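Long-range contacts in PtLCIB4 H88A mutant (Phaeodactylum tricornutum, PDB 5B5Z), which belongs to a group of zinc-dependent beta-carbonic anhydrases and probably interconverts carbon dioxide and bicarbonate at its metal site: residues L110-H115 with D215-L220; L209-Y214 with G242-N247; A55-S60 with G86-G91; G82-F87 with C139-A144. One frame throughout, in Å; residues are numbered along the deposited sequence.

Contact 1: L110-H115 with D215-L220. With ZN (zinc ion), chain C.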
loop_
_atom_site.group_PDB
_atom_site.type_symbol
_atom_site.label_atom_id
_atom_site.label_comp_id
_atom_site.label_asym_id
_atom_site.label_seq_id
_atom_site.Cartn_x
_atom_site.Cartn_y
_atom_site.Cartn_z
ATOM N N LEU A 110 -8.953 -11.232 -3.664
ATOM C CA LEU A 110 -8.925 -9.896 -3.062
ATOM C C LEU A 110 -9.400 -9.932 -1.617
ATOM O O LEU A 110 -10.483 -10.419 -1.331
ATOM C CB LEU A 110 -9.799 -8.930 -3.868
ATOM C CG LEU A 110 -9.961 -7.528 -3.283
ATOM C CD1 LEU A 110 -8.652 -6.756 -3.377
ATOM C CD2 LEU A 110 -11.074 -6.810 -4.009
ATOM N N ILE A 111 -8.554 -9.448 -0.710
ATOM C CA ILE A 111 -8.898 -9.293 0.710
ATOM C C ILE A 111 -9.044 -7.809 1.007
ATOM O O ILE A 111 -8.089 -7.059 0.832
ATOM C CB ILE A 111 -7.804 -9.860 1.666
ATOM C CG1 ILE A 111 -7.269 -11.219 1.188
ATOM C CG2 ILE A 111 -8.307 -9.897 3.126
ATOM C CD1 ILE A 111 -8.287 -12.357 1.244
ATOM N N TYR A 112 -10.216 -7.365 1.451
ATOM C CA TYR A 112 -10.379 -5.944 1.771
ATOM C C TYR A 112 -11.118 -5.770 3.076
ATOM O O TYR A 112 -11.829 -6.657 3.515
ATOM C CB TYR A 112 -11.127 -5.196 0.652
ATOM C CG TYR A 112 -12.619 -5.461 0.543
ATOM C CD1 TYR A 112 -13.114 -6.504 -0.236
ATOM C CD2 TYR A 112 -13.522 -4.627 1.173
ATOM C CE1 TYR A 112 -14.492 -6.735 -0.344
ATOM C CE2 TYR A 112 -14.902 -4.846 1.077
ATOM C CZ TYR A 112 -15.372 -5.902 0.324
ATOM O OH TYR A 112 -16.746 -6.112 0.220
ATOM N N GLY A 113 -10.958 -4.601 3.668
ATOM C CA GLY A 113 -11.703 -4.325 4.871
ATOM C C GLY A 113 -11.318 -3.039 5.526
ATOM O O GLY A 113 -10.265 -2.453 5.274
ATOM N N SER A 114 -12.201 -2.615 6.419
ATOM C CA SER A 114 -11.872 -1.579 7.362
ATOM C C SER A 114 -11.068 -2.191 8.494
ATOM O O SER A 114 -10.869 -3.393 8.548
ATOM C CB SER A 114 -13.149 -0.958 7.917
ATOM O OG SER A 114 -13.903 -1.963 8.591
ATOM N N HIS A 115 -10.602 -1.369 9.413
ATOM C CA HIS A 115 -9.998 -1.944 10.618
ATOM C C HIS A 115 -10.271 -1.073 11.840
ATOM O O HIS A 115 -10.695 0.079 11.722
ATOM C CB HIS A 115 -8.483 -2.180 10.442
ATOM C CG HIS A 115 -7.648 -0.941 10.511
ATOM N ND1 HIS A 115 -6.656 -0.757 11.452
ATOM C CD2 HIS A 115 -7.648 0.172 9.743
ATOM C CE1 HIS A 115 -6.096 0.428 11.268
ATOM N NE2 HIS A 115 -6.662 1.005 10.226
ATOM N N ASP A 215 -19.025 -0.838 5.015
ATOM C CA ASP A 215 -20.163 -0.697 4.101
ATOM C C ASP A 215 -19.825 0.198 2.923
ATOM O O ASP A 215 -20.189 -0.106 1.778
ATOM C CB ASP A 215 -21.400 -0.143 4.811
ATOM C CG ASP A 215 -22.652 -0.234 3.936
ATOM O OD1 ASP A 215 -23.097 -1.373 3.662
ATOM O OD2 ASP A 215 -23.187 0.817 3.513
ATOM N N ALA A 216 -19.126 1.301 3.202
ATOM C CA ALA A 216 -18.719 2.209 2.145
ATOM C C ALA A 216 -17.712 1.546 1.203
ATOM O O ALA A 216 -17.766 1.720 -0.008
ATOM C CB ALA A 216 -18.141 3.488 2.753
ATOM N N GLN A 217 -16.796 0.771 1.774
ATOM C CA GLN A 217 -15.804 0.044 0.997
ATOM C C GLN A 217 -16.464 -0.982 0.099
ATOM O O GLN A 217 -16.084 -1.136 -1.059
ATOM C CB GLN A 217 -14.816 -0.686 1.906
ATOM C CG GLN A 217 -13.757 0.169 2.562
ATOM C CD GLN A 217 -12.719 -0.681 3.284
ATOM O OE1 GLN A 217 -12.684 -1.910 3.138
ATOM N NE2 GLN A 217 -11.862 -0.029 4.060
ATOM N N GLN A 218 -17.441 -1.694 0.644
ATOM C CA GLN A 218 -18.037 -2.793 -0.097
ATOM C C GLN A 218 -18.702 -2.250 -1.367
ATOM O O GLN A 218 -18.615 -2.858 -2.437
ATOM C CB GLN A 218 -19.033 -3.562 0.789
ATOM C CG GLN A 218 -19.831 -4.630 0.046
ATOM C CD GLN A 218 -21.117 -4.066 -0.533
ATOM O OE1 GLN A 218 -21.871 -3.393 0.160
ATOM N NE2 GLN A 218 -21.356 -4.322 -1.810
ATOM N N LYS A 219 -19.338 -1.091 -1.251
ATOM C CA LYS A 219 -19.955 -0.461 -2.419
ATOM C C LYS A 219 -18.929 -0.072 -3.483
ATOM O O LYS A 219 -19.154 -0.270 -4.684
ATOM C CB LYS A 219 -20.751 0.781 -1.990
ATOM C CG LYS A 219 -21.949 0.476 -1.126
ATOM C CD LYS A 219 -22.725 1.753 -0.792
ATOM C CE LYS A 219 -23.662 1.564 0.381
ATOM N NZ LYS A 219 -24.051 2.892 0.950
ATOM N N LEU A 220 -17.803 0.496 -3.049
ATOM C CA LEU A 220 -16.778 0.927 -3.993
ATOM C C LEU A 220 -16.083 -0.268 -4.641
ATOM O O LEU A 220 -15.819 -0.267 -5.849
ATOM C CB LEU A 220 -15.759 1.838 -3.295
ATOM C CG LEU A 220 -14.648 2.434 -4.157
ATOM C CD1 LEU A 220 -15.226 3.211 -5.319
ATOM C CD2 LEU A 220 -13.735 3.360 -3.334
HETATM ZN ZN ZN C . -6.352 2.900 9.426
HETATM O O HOH W 1 -5.233 3.684 10.773
#

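Contact 2: L209-Y214 with G242-N247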
loop_
_atom_site.group_PDB
_atom_site.type_symbol
_atom_site.label_atom_id
_atom_site.label_comp_id
_atom_site.label_asym_id
_atom_site.label_seq_id
_atom_site.Cartn_x
_atom_site.Cartn_y
_atom_site.Cartn_z
ATOM N N LEU A 209 -18.147 2.768 13.789
ATOM C CA LEU A 209 -17.377 3.344 12.685
ATOM C C LEU A 209 -16.777 2.309 11.712
ATOM O O LEU A 209 -16.962 2.472 10.514
ATOM C CB LEU A 209 -16.273 4.257 13.237
ATOM C CG LEU A 209 -15.320 4.889 12.214
ATOM C CD1 LEU A 209 -16.028 5.733 11.174
ATOM C CD2 LEU A 209 -14.275 5.698 12.974
ATOM N N PRO A 210 -16.078 1.256 12.210
ATOM C CA PRO A 210 -15.541 0.288 11.224
ATOM C C PRO A 210 -16.609 -0.423 10.405
ATOM O O PRO A 210 -16.344 -0.866 9.278
ATOM C CB PRO A 210 -14.780 -0.721 12.090
ATOM C CG PRO A 210 -15.355 -0.528 13.500
ATOM C CD PRO A 210 -15.613 0.945 13.574
ATOM N N VAL A 211 -17.819 -0.533 10.942
ATOM C CA VAL A 211 -18.876 -1.160 10.175
ATOM C C VAL A 211 -19.336 -0.234 9.055
ATOM O O VAL A 211 -19.525 -0.670 7.924
ATOM C CB VAL A 211 -20.063 -1.554 11.068
ATOM C CG1 VAL A 211 -21.170 -2.143 10.225
ATOM C CG2 VAL A 211 -19.618 -2.550 12.105
ATOM N N SER A 212 -19.491 1.057 9.357
ATOM C CA SER A 212 -19.821 2.040 8.332
ATOM C C SER A 212 -18.735 2.131 7.257
ATOM O O SER A 212 -19.023 2.229 6.077
ATOM C CB SER A 212 -20.034 3.423 8.963
ATOM O OG SER A 212 -21.093 3.381 9.905
ATOM N N VAL A 213 -17.476 2.109 7.675
ATOM C CA VAL A 213 -16.385 2.144 6.704
ATOM C C VAL A 213 -16.424 0.922 5.801
ATOM O O VAL A 213 -16.261 1.042 4.584
ATOM C CB VAL A 213 -15.029 2.241 7.413
ATOM C CG1 VAL A 213 -13.882 2.158 6.393
ATOM C CG2 VAL A 213 -14.954 3.573 8.178
ATOM N N TYR A 214 -16.647 -0.248 6.393
ATOM C CA TYR A 214 -16.725 -1.453 5.581
ATOM C C TYR A 214 -17.872 -1.334 4.570
ATOM O O TYR A 214 -17.723 -1.710 3.412
ATOM C CB TYR A 214 -16.916 -2.715 6.436
ATOM C CG TYR A 214 -17.384 -3.856 5.563
ATOM C CD1 TYR A 214 -16.487 -4.521 4.750
ATOM C CD2 TYR A 214 -18.731 -4.195 5.476
ATOM C CE1 TYR A 214 -16.895 -5.505 3.910
ATOM C CE2 TYR A 214 -19.151 -5.191 4.620
ATOM C CZ TYR A 214 -18.220 -5.837 3.845
ATOM O OH TYR A 214 -18.601 -6.838 2.981
ATOM N N GLY A 242 -14.242 -9.845 2.260
ATOM C CA GLY A 242 -14.346 -8.490 2.782
ATOM C C GLY A 242 -14.861 -8.497 4.194
ATOM O O GLY A 242 -15.642 -9.360 4.583
ATOM N N GLY A 243 -14.394 -7.559 4.992
ATOM C CA GLY A 243 -14.897 -7.471 6.352
ATOM C C GLY A 243 -14.202 -6.422 7.187
ATOM O O GLY A 243 -13.783 -5.371 6.688
ATOM N N ILE A 244 -14.067 -6.731 8.470
ATOM C CA ILE A 244 -13.513 -5.811 9.454
ATOM C C ILE A 244 -12.339 -6.449 10.172
ATOM O O ILE A 244 -12.474 -7.487 10.812
ATOM C CB ILE A 244 -14.579 -5.389 10.505
ATOM C CG1 ILE A 244 -15.780 -4.762 9.785
ATOM C CG2 ILE A 244 -13.941 -4.447 11.536
ATOM C CD1 ILE A 244 -16.972 -4.564 10.663
ATOM N N GLN A 245 -11.176 -5.821 10.028
ATOM C CA GLN A 245 -9.955 -6.247 10.656
ATOM C C GLN A 245 -9.897 -5.685 12.080
ATOM O O GLN A 245 -10.065 -4.479 12.285
ATOM C CB GLN A 245 -8.787 -5.768 9.780
ATOM C CG GLN A 245 -7.415 -6.025 10.272
ATOM C CD GLN A 245 -6.390 -5.619 9.227
ATOM O OE1 GLN A 245 -6.667 -4.784 8.336
ATOM N NE2 GLN A 245 -5.207 -6.200 9.323
ATOM N N ILE A 246 -9.679 -6.549 13.064
ATOM C CA ILE A 246 -9.629 -6.097 14.451
ATOM C C ILE A 246 -8.209 -6.227 14.994
ATOM O O ILE A 246 -7.675 -7.323 15.113
ATOM C CB ILE A 246 -10.626 -6.877 15.328
ATOM C CG1 ILE A 246 -12.047 -6.643 14.806
ATOM C CG2 ILE A 246 -10.502 -6.455 16.791
ATOM C CD1 ILE A 246 -13.122 -7.430 15.574
ATOM N N ASN A 247 -7.590 -5.087 15.269
ATOM C CA ASN A 247 -6.202 -5.057 15.706
ATOM C C ASN A 247 -6.118 -5.040 17.227
ATOM O O ASN A 247 -6.590 -4.108 17.879
ATOM C CB ASN A 247 -5.494 -3.845 15.107
ATOM C CG ASN A 247 -5.586 -3.822 13.599
ATOM O OD1 ASN A 247 -6.080 -2.868 13.008
ATOM N ND2 ASN A 247 -5.162 -4.895 12.979
#

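Contact 3: A55-S60 with G86-G91. With ZN (zinc ion), chain C.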
loop_
_atom_site.group_PDB
_atom_site.type_symbol
_atom_site.label_atom_id
_atom_site.label_comp_id
_atom_site.label_asym_id
_atom_site.label_seq_id
_atom_site.Cartn_x
_atom_site.Cartn_y
_atom_site.Cartn_z
ATOM N N ALA A 55 -4.388 -10.034 -3.789
ATOM C CA ALA A 55 -4.459 -8.568 -3.739
ATOM C C ALA A 55 -5.122 -8.152 -2.444
ATOM O O ALA A 55 -5.979 -8.859 -1.941
ATOM C CB ALA A 55 -5.227 -8.013 -4.942
ATOM N N THR A 56 -4.717 -7.006 -1.906
ATOM C CA THR A 56 -5.358 -6.489 -0.689
ATOM C C THR A 56 -5.814 -5.041 -0.874
ATOM O O THR A 56 -5.231 -4.281 -1.655
ATOM C CB THR A 56 -4.425 -6.548 0.536
ATOM O OG1 THR A 56 -3.364 -5.597 0.388
ATOM C CG2 THR A 56 -3.829 -7.953 0.740
ATOM N N SER A 57 -6.868 -4.684 -0.149
ATOM C CA SER A 57 -7.264 -3.292 0.018
ATOM C C SER A 57 -7.504 -3.087 1.512
ATOM O O SER A 57 -8.608 -3.309 2.037
ATOM C CB SER A 57 -8.511 -2.954 -0.807
ATOM O OG SER A 57 -8.780 -1.549 -0.756
ATOM N N LEU A 58 -6.425 -2.736 2.188
ATOM C CA LEU A 58 -6.413 -2.548 3.635
ATOM C C LEU A 58 -5.778 -1.201 3.956
ATOM O O LEU A 58 -5.109 -0.606 3.099
ATOM C CB LEU A 58 -5.641 -3.683 4.317
ATOM C CG LEU A 58 -6.179 -5.100 4.046
ATOM C CD1 LEU A 58 -5.188 -6.198 4.510
ATOM C CD2 LEU A 58 -7.549 -5.293 4.699
ATOM N N CYS A 59 -5.967 -0.713 5.182
ATOM C CA CYS A 59 -5.436 0.608 5.535
ATOM C C CYS A 59 -3.906 0.619 5.483
ATOM O O CYS A 59 -3.233 -0.393 5.758
ATOM C CB CYS A 59 -5.916 1.045 6.939
ATOM S SG CYS A 59 -5.433 2.746 7.361
ATOM N N SER A 60 -3.368 1.776 5.134
ATOM C CA SER A 60 -1.930 1.982 5.060
ATOM C C SER A 60 -1.242 1.858 6.425
ATOM O O SER A 60 -0.036 1.675 6.492
ATOM C CB SER A 60 -1.682 3.347 4.436
ATOM O OG SER A 60 -2.568 4.292 4.986
ATOM N N GLY A 86 -8.361 1.913 4.251
ATOM C CA GLY A 86 -8.544 0.672 3.508
ATOM C C GLY A 86 -9.377 0.757 2.233
ATOM O O GLY A 86 -9.634 -0.261 1.593
ATOM N N PHE A 87 -9.803 1.959 1.850
ATOM C CA PHE A 87 -10.498 2.128 0.569
ATOM C C PHE A 87 -9.606 1.780 -0.613
ATOM O O PHE A 87 -8.414 2.023 -0.562
ATOM C CB PHE A 87 -11.012 3.556 0.430
ATOM C CG PHE A 87 -12.186 3.846 1.314
ATOM C CD1 PHE A 87 -13.474 3.549 0.894
ATOM C CD2 PHE A 87 -12.000 4.384 2.571
ATOM C CE1 PHE A 87 -14.561 3.808 1.723
ATOM C CE2 PHE A 87 -13.079 4.643 3.403
ATOM C CZ PHE A 87 -14.362 4.355 2.972
ATOM N N PRO A 88 -10.195 1.206 -1.682
ATOM C CA PRO A 88 -9.446 0.765 -2.869
ATOM C C PRO A 88 -9.036 1.926 -3.774
ATOM O O PRO A 88 -9.491 2.042 -4.904
ATOM C CB PRO A 88 -10.436 -0.180 -3.573
ATOM C CG PRO A 88 -11.795 0.354 -3.184
ATOM C CD PRO A 88 -11.611 0.794 -1.739
ATOM N N PHE A 89 -8.139 2.763 -3.274
ATOM C CA PHE A 89 -7.730 3.956 -3.982
ATOM C C PHE A 89 -6.971 3.661 -5.280
ATOM O O PHE A 89 -6.876 4.533 -6.126
ATOM C CB PHE A 89 -6.900 4.842 -3.056
ATOM C CG PHE A 89 -7.732 5.561 -2.038
ATOM C CD1 PHE A 89 -8.664 6.495 -2.448
ATOM C CD2 PHE A 89 -7.614 5.285 -0.691
ATOM C CE1 PHE A 89 -9.443 7.170 -1.527
ATOM C CE2 PHE A 89 -8.394 5.959 0.234
ATOM C CZ PHE A 89 -9.312 6.896 -0.186
ATOM N N GLY A 90 -6.454 2.442 -5.443
ATOM C CA GLY A 90 -5.826 2.059 -6.700
ATOM C C GLY A 90 -6.816 2.163 -7.850
ATOM O O GLY A 90 -6.432 2.388 -8.997
ATOM N N GLY A 91 -8.098 1.992 -7.538
ATOM C CA GLY A 91 -9.162 2.216 -8.511
ATOM C C GLY A 91 -9.130 1.300 -9.717
ATOM O O GLY A 91 -8.582 0.204 -9.662
HETATM ZN ZN ZN C . -6.352 2.900 9.426
HETATM O O HOH W 1 -5.233 3.684 10.773
#

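Contact 4: G82-F87 with C139-A144. With ZN (zinc ion), chain C.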
loop_
_atom_site.group_PDB
_atom_site.type_symbol
_atom_site.label_atom_id
_atom_site.label_comp_id
_atom_site.label_asym_id
_atom_site.label_seq_id
_atom_site.Cartn_x
_atom_site.Cartn_y
_atom_site.Cartn_z
ATOM N N GLY A 82 -5.067 -0.603 -1.607
ATOM C CA GLY A 82 -5.623 0.191 -0.510
ATOM C C GLY A 82 -5.018 1.582 -0.370
ATOM O O GLY A 82 -4.429 2.143 -1.300
ATOM N N GLY A 83 -5.187 2.150 0.814
ATOM C CA GLY A 83 -4.796 3.525 1.081
ATOM C C GLY A 83 -5.428 3.853 2.411
ATOM O O GLY A 83 -5.786 2.944 3.130
ATOM N N LEU A 84 -5.620 5.131 2.716
ATOM C CA LEU A 84 -6.183 5.509 4.012
ATOM C C LEU A 84 -7.535 4.836 4.275
ATOM O O LEU A 84 -8.405 4.805 3.414
ATOM C CB LEU A 84 -6.318 7.032 4.089
ATOM C CG LEU A 84 -4.981 7.780 4.083
ATOM C CD1 LEU A 84 -5.244 9.264 4.080
ATOM C CD2 LEU A 84 -4.129 7.364 5.282
ATOM N N ALA A 85 -7.681 4.289 5.479
ATOM C CA ALA A 85 -8.891 3.599 5.949
ATOM C C ALA A 85 -9.207 2.298 5.208
ATOM O O ALA A 85 -10.200 1.647 5.513
ATOM C CB ALA A 85 -10.082 4.532 5.893
ATOM N N GLY A 86 -8.361 1.913 4.251
ATOM C CA GLY A 86 -8.544 0.672 3.508
ATOM C C GLY A 86 -9.377 0.757 2.233
ATOM O O GLY A 86 -9.634 -0.261 1.593
ATOM N N PHE A 87 -9.803 1.959 1.850
ATOM C CA PHE A 87 -10.498 2.128 0.569
ATOM C C PHE A 87 -9.606 1.780 -0.613
ATOM O O PHE A 87 -8.414 2.023 -0.562
ATOM C CB PHE A 87 -11.012 3.556 0.430
ATOM C CG PHE A 87 -12.186 3.846 1.314
ATOM C CD1 PHE A 87 -13.474 3.549 0.894
ATOM C CD2 PHE A 87 -12.000 4.384 2.571
ATOM C CE1 PHE A 87 -14.561 3.808 1.723
ATOM C CE2 PHE A 87 -13.079 4.643 3.403
ATOM C CZ PHE A 87 -14.362 4.355 2.972
ATOM N N CYS A 139 -8.920 2.983 13.610
ATOM C CA CYS A 139 -8.253 3.591 12.470
ATOM C C CYS A 139 -8.148 5.127 12.544
ATOM O O CYS A 139 -9.156 5.797 12.563
ATOM C CB CYS A 139 -9.049 3.165 11.236
ATOM S SG CYS A 139 -8.433 3.860 9.653
ATOM N N GLY A 140 -6.937 5.679 12.545
ATOM C CA GLY A 140 -6.756 7.122 12.612
ATOM C C GLY A 140 -7.488 7.909 11.537
ATOM O O GLY A 140 -8.161 8.912 11.812
ATOM N N SER A 141 -7.354 7.459 10.295
ATOM C CA SER A 141 -8.011 8.100 9.175
ATOM C C SER A 141 -9.529 8.113 9.321
ATOM O O SER A 141 -10.161 9.148 9.136
ATOM C CB SER A 141 -7.617 7.403 7.858
ATOM O OG SER A 141 -8.465 7.817 6.795
ATOM N N ALA A 142 -10.113 6.961 9.627
ATOM C CA ALA A 142 -11.565 6.878 9.752
ATOM C C ALA A 142 -12.071 7.740 10.919
ATOM O O ALA A 142 -13.111 8.388 10.812
ATOM C CB ALA A 142 -12.007 5.443 9.931
ATOM N N VAL A 143 -11.339 7.739 12.025
ATOM C CA VAL A 143 -11.773 8.488 13.206
ATOM C C VAL A 143 -11.766 9.988 12.925
ATOM O O VAL A 143 -12.723 10.692 13.275
ATOM C CB VAL A 143 -10.895 8.167 14.435
ATOM C CG1 VAL A 143 -11.141 9.176 15.556
ATOM C CG2 VAL A 143 -11.178 6.749 14.934
ATOM N N ALA A 144 -10.713 10.472 12.266
ATOM C CA ALA A 144 -10.639 11.875 11.868
ATOM C C ALA A 144 -11.770 12.247 10.904
ATOM O O ALA A 144 -12.391 13.313 11.030
ATOM C CB ALA A 144 -9.274 12.172 11.228
HETATM ZN ZN ZN C . -6.352 2.900 9.426
HETATM O O HOH W 1 -5.233 3.684 10.773
#

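Contact 1: L110-H115 with D215-L220
The edge of the Tyr112 ring receives the amide oxygen of Gln217: OE1 lies in the ring plane, 3.5 Å from Tyr112 CD2, while amide and ring planes are turned 48° apart. Past that edge the Tyr112 hydroxyl runs alongside the root of Gln218, with OH 3.4 Å from Gln218 CG. The side chains of Tyr112 and Gln217 pass one another head to tail. Gln217 has CG anti to its carbonyl carbon (chi1 -76°) and an extended chain beyond, which lays the amide over the backbone of Gly113. There NE2 donates to Gly113 O at 3.1 Å with an N-H...O angle of 151°. The oxygen lies in the amide plane of Gln217, whereas the donor sits well above the carbonyl plane of Gly113. Gln217 OE1 rests 3.0 Å from Gly113 C, a close contact and not a bond. A leucine in place of Gln217 would probably leave Gly113 O without this donor and the Tyr112 edge without its polar neighbour. Ser114 OG turns instead to Pro210 O. Two residues beyond Gly113, His115 NE2 binds zinc at 2.1 Å, and Asn247 holds its ND1. The arrangement is a helix packed on a sheet face beside the Cys-His-Cys zinc site characteristic of beta-carbonic anhydrases.

Contact 2: L209-Y214 with G242-N247
Apolar packing between Ile244 and the helix residues Pro210, Val211 and Tyr214 forms one half of this contact. The two carbon branches of Ile244 divide the work. CG1 is anti to the carbonyl carbon (chi1 -57°), and the chain stays extended to CD1, which ends 3.6 Å from Val211 CG2, the two side chains crossing at a slant. CG2 meets the proline ring at its CB, 3.9 Å from Pro210 CB. Between them, CG1 of Ile244 passes 4.1 Å from Tyr214 CB, so this one side chain spans about a turn of helix.

The other half is aromatic ring against bare backbone. The Tyr214 ring swings out with CG anti to the backbone N (chi1 164°) and settles beside the peptide joining Gly242 and Gly243. Its CE1 lies 3.4 Å from Gly243 N and 3.6 Å from Gly242 C, and CD1 lies 3.4 Å from Gly243 O. A beta carbon on Gly242 would point at the ring and come tightly against CE1, so the glycine lets the helix sit this close. The segment axes pass 8.2 Å apart at 149°, nearly antiparallel. Strand 255-264 adds Arg259 and Arg260 against the tyrosine, and Arg259 also touches Val211.

With van der Waals contact carrying the whole interface, shape rather than polar pairing fits these two segments together. The polar tie of the helix here goes to the neighbouring strand 107-117, from Pro210 O to Ser114 OG, while the strand's peptide groups remain engaged with neighbouring strands.

Contact 3: A55-S60 with G86-G91
Ser57 makes the hydrogen bond of this contact, its OG donating to Gly86 O at 2.8 Å. The hydroxyl reaches the loop because OG stands opposite the backbone N (chi1 -173°). It approaches with a C=O...O angle of 139°, from above the carbonyl plane, some 40° out of it. The remaining contacts are van der Waals. The same OG lies 3.2 Å from Pro88 CA, close to the proline that centres an inverse gamma turn and begins a type I turn to Gly91. Backbone lies on backbone at Gly86, whose CA is 3.4 Å from Cys59 N and equally near Leu58 C; a side chain there would collide with this peptide. Replacing Ser57 by an alanine would probably leave Gly86 O without its hydroxyl donor and the loop less firmly held to the strand. Metal coordination follows next door, where Cys59 SG binds zinc at 2.3 Å together with His115 and Cys139. In the fold, strand 52-57 runs beside strand 107-117 and leads on to Cys59. The loop leading to helix 91-99 lies against this segment, with Phe87 and Pro88 turned to helix 205-228 and Phe89 to helix 183-192.

Contact 4: G82-F87 with C139-A144
A chi1 of 178° at Cys139 and 167° at Ser141 sets both SG and OG opposite their backbone N atoms, and so brings them to Ala85 and Leu84. The sulfur sits 3.7 Å from Ala85 CA, so backbone as well as methyl borders the metal ligand. Ser141 OG rests against both beta carbons, 3.5 Å from Leu84 CB and 3.8 Å from Ala85 CB. These are packing contacts; the hydroxyl finds its polar partner in Gln185 of helix 183-192. Ala85 adopts a left-handed backbone conformation, and the bend is tied by Gly86 N to Gly83 O at 3.0 Å.

Cys139 follows a cis peptide bond and occupies the N-cap of helix 140-154. Its SG accepts from Ala142 N at 3.5 Å, a nearly straight bond of 166°, and binds zinc at 2.3 Å. Cys59 and His115 supply the other protein ligands, and a water lies 1.9 Å from the metal. Gly140 N, in the first turn, points a weak bond at that water.

One sulfur thus serves as helix cap and zinc ligand, so the metal position is coupled to the helix start. The N-H of Ala142 is likely to draw some electron density from the sulfur and so to temper what it gives the zinc.

Overall arrangement
The four contacts form one cluster, their centres about 8 to 13 Å apart. Along the chain contact 3 closes first, and contact 4 starts on the loop they share at Gly86 and Phe87. Contact 1 opens before contact 4 closes and ends on helix 205-228, where contact 2 has already begun; contact 2 closes last, on strand 238-247. Contacts 2, 1 and 3 use strands 238-247, 107-117 and 52-57, neighbours in that order in the mixed sheet; contacts 1 and 2 both lay helix 205-228 on it. Contacts 1, 3 and 4 each supply one zinc ligand, and contact 2 reaches the site through Asn247 of its strand. Metal site and helix-on-sheet core are therefore built together, from segments far apart in sequence.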